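Local coordinates for alginate lyase, family PL7 (Zobellia galactanivorans, PDB 3ZPY), which probably cleaves alginate by eliminative lysis of its uronic acid chain, this chain being the catalytic PL7 domain of a longer protein, at residues 99-104 with 217-222. Residues are numbered along the deposited sequence; the frame is centred on the assembly and turned at random.
Sequences MEWTVQ and FKVGNY
Met99 and Trp101 face Phe217 and Val219 across the core of the beta-jelly roll, the sandwich fold of PL7 alginate lyases. Strand 96-107 belongs to one sheet and strand 216-219 to the other; the axes of strands 99-104 and 217-219 run nearly parallel, 9.2 Å apart at their closest, and what joins them is apolar side-chain packing. Met99 lays CB over the centre of the Phe217 ring, 3.6 Å from the centroid, a CH-pi contact. With CG anti to the backbone N (chi1 177°), the methionine chain reaches on toward the opposite sheet. SD stands obliquely above the same ring, 4.8 Å from its centroid, in a Met-aromatic contact, and also packs on Val219 CB. Replacing Phe217 by an alanine removes that ring, which would probably leave Met99 CB and SD without their aromatic cover and open a gap beside Trp90. A bend at chi3 (67°) brings Met99 CE to 3.4 Å from Lys218 O, while CE also lies over the rim of the Trp101 indole. The Lys218 side chain leaves on the far side of its strand, where NZ makes a salt bridge with Glu78. Farther along, Val219 puts CG2 over the five-membered ring of Trp101, 3.5 Å from CD1.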
loop_
_atom_site.group_PDB
_atom_site.type_symbol
_atom_site.label_atom_id
_atom_site.label_comp_id
_atom_site.label_asym_id
_atom_site.label_seq_id
_atom_site.Cartn_x
_atom_site.Cartn_y
_atom_site.Cartn_z
ATOM N N MET A 99 10.392 0.131 -6.934
ATOM C CA MET A 99 9.788 1.227 -6.237
ATOM C C MET A 99 10.597 1.473 -5.033
ATOM O O MET A 99 10.889 0.561 -4.272
ATOM C CB MET A 99 8.341 0.913 -5.847
ATOM C CG MET A 99 7.726 2.040 -5.037
ATOM S SD MET A 99 5.917 1.819 -4.779
ATOM C CE MET A 99 5.854 0.343 -3.717
ATOM N N GLU A 100 11.050 2.745 -4.873
ATOM C CA GLU A 100 11.754 3.160 -3.621
ATOM C C GLU A 100 10.900 4.179 -2.880
ATOM O O GLU A 100 10.292 5.062 -3.479
ATOM C CB GLU A 100 13.069 3.782 -3.965
ATOM C CG GLU A 100 14.060 2.776 -4.528
ATOM C CD GLU A 100 15.321 3.400 -5.065
ATOM O OE1 GLU A 100 15.170 4.006 -6.147
ATOM O OE2 GLU A 100 16.344 3.331 -4.418
ATOM N N TRP A 101 10.830 4.007 -1.563
ATOM C CA TRP A 101 10.110 4.982 -0.723
ATOM C C TRP A 101 10.609 4.909 0.660
ATOM O O TRP A 101 11.032 3.851 1.148
ATOM C CB TRP A 101 8.585 4.724 -0.783
ATOM C CG TRP A 101 7.990 3.510 -0.151
ATOM C CD1 TRP A 101 7.059 3.559 0.899
ATOM C CD2 TRP A 101 8.164 2.105 -0.457
ATOM N NE1 TRP A 101 6.664 2.315 1.241
ATOM C CE2 TRP A 101 7.286 1.373 0.458
ATOM C CE3 TRP A 101 8.887 1.397 -1.398
ATOM C CZ2 TRP A 101 7.196 -0.047 0.403
ATOM C CZ3 TRP A 101 8.794 0.008 -1.438
ATOM C CH2 TRP A 101 7.996 -0.696 -0.525
ATOM N N THR A 102 10.556 6.028 1.337
ATOM C CA THR A 102 11.002 6.125 2.710
ATOM C C THR A 102 9.728 6.178 3.514
ATOM O O THR A 102 8.850 7.028 3.270
ATOM C CB THR A 102 11.875 7.412 2.864
ATOM O OG1 THR A 102 13.032 7.248 2.050
ATOM C CG2 THR A 102 12.294 7.651 4.344
ATOM N N VAL A 103 9.679 5.352 4.498
ATOM C CA VAL A 103 8.321 5.131 5.179
ATOM C C VAL A 103 8.503 5.079 6.690
ATOM O O VAL A 103 9.546 4.643 7.224
ATOM C CB VAL A 103 7.695 3.787 4.662
ATOM C CG1 VAL A 103 8.451 2.527 5.180
ATOM C CG2 VAL A 103 6.204 3.693 5.029
ATOM N N GLN A 104 7.421 5.488 7.370
ATOM C CA GLN A 104 7.154 5.020 8.740
ATOM C C GLN A 104 5.716 4.589 8.876
ATOM O O GLN A 104 4.844 5.004 8.088
ATOM C CB GLN A 104 7.370 6.108 9.760
ATOM C CG GLN A 104 8.755 6.820 9.748
ATOM C CD GLN A 104 8.942 7.612 10.995
ATOM O OE1 GLN A 104 7.942 7.815 11.771
ATOM N NE2 GLN A 104 10.144 8.081 11.252
ATOM N N PHE A 217 2.892 -1.117 -9.294
ATOM C CA PHE A 217 3.117 -0.838 -7.900
ATOM C C PHE A 217 1.920 -0.086 -7.271
ATOM O O PHE A 217 1.226 0.683 -7.951
ATOM C CB PHE A 217 4.346 0.070 -7.763
ATOM C CG PHE A 217 5.627 -0.662 -8.036
ATOM C CD1 PHE A 217 6.041 -1.692 -7.198
ATOM C CD2 PHE A 217 6.407 -0.301 -9.118
ATOM C CE1 PHE A 217 7.270 -2.326 -7.441
ATOM C CE2 PHE A 217 7.647 -0.930 -9.371
ATOM C CZ PHE A 217 8.073 -1.914 -8.499
ATOM N N LYS A 218 1.792 -0.292 -5.956
ATOM C CA LYS A 218 0.884 0.579 -5.120
ATOM C C LYS A 218 1.638 0.918 -3.882
ATOM O O LYS A 218 2.463 0.119 -3.394
ATOM C CB LYS A 218 -0.466 -0.025 -4.790
ATOM C CG LYS A 218 -1.229 -0.612 -5.943
ATOM C CD LYS A 218 -2.696 -0.870 -5.556
ATOM C CE LYS A 218 -3.500 0.374 -5.613
ATOM N NZ LYS A 218 -4.755 0.427 -4.873
ATOM N N VAL A 219 1.292 2.081 -3.295
ATOM C CA VAL A 219 2.001 2.441 -2.059
ATOM C C VAL A 219 1.110 3.391 -1.277
ATOM O O VAL A 219 0.429 4.257 -1.851
ATOM C CB VAL A 219 3.403 3.095 -2.345
ATOM C CG1 VAL A 219 3.273 4.439 -3.088
ATOM C CG2 VAL A 219 4.247 3.278 -1.124
ATOM N N GLY A 220 1.137 3.258 0.046
ATOM C CA GLY A 220 0.161 4.040 0.820
ATOM C C GLY A 220 -0.165 3.244 2.100
ATOM O O GLY A 220 0.719 2.625 2.769
ATOM N N ASN A 221 -1.496 3.187 2.353
ATOM C CA ASN A 221 -2.019 2.499 3.540
ATOM C C ASN A 221 -3.232 1.653 3.149
ATOM O O ASN A 221 -4.335 2.170 3.016
ATOM C CB ASN A 221 -2.412 3.532 4.608
ATOM C CG ASN A 221 -2.795 2.929 5.900
ATOM O OD1 ASN A 221 -2.860 1.681 6.022
ATOM N ND2 ASN A 221 -3.094 3.775 6.869
ATOM N N TYR A 222 -2.973 0.353 3.059
ATOM C CA TYR A 222 -4.027 -0.655 2.756
ATOM C C TYR A 222 -4.181 -1.405 4.028
ATOM O O TYR A 222 -3.350 -2.210 4.389
ATOM C CB TYR A 222 -3.512 -1.524 1.569
ATOM C CG TYR A 222 -4.449 -2.599 1.049
ATOM C CD1 TYR A 222 -5.827 -2.543 1.228
ATOM C CD2 TYR A 222 -3.883 -3.610 0.273
ATOM C CE1 TYR A 222 -6.630 -3.552 0.718
ATOM C CE2 TYR A 222 -4.642 -4.584 -0.224
ATOM C CZ TYR A 222 -6.034 -4.542 -0.041
ATOM O OH TYR A 222 -6.938 -5.525 -0.601
#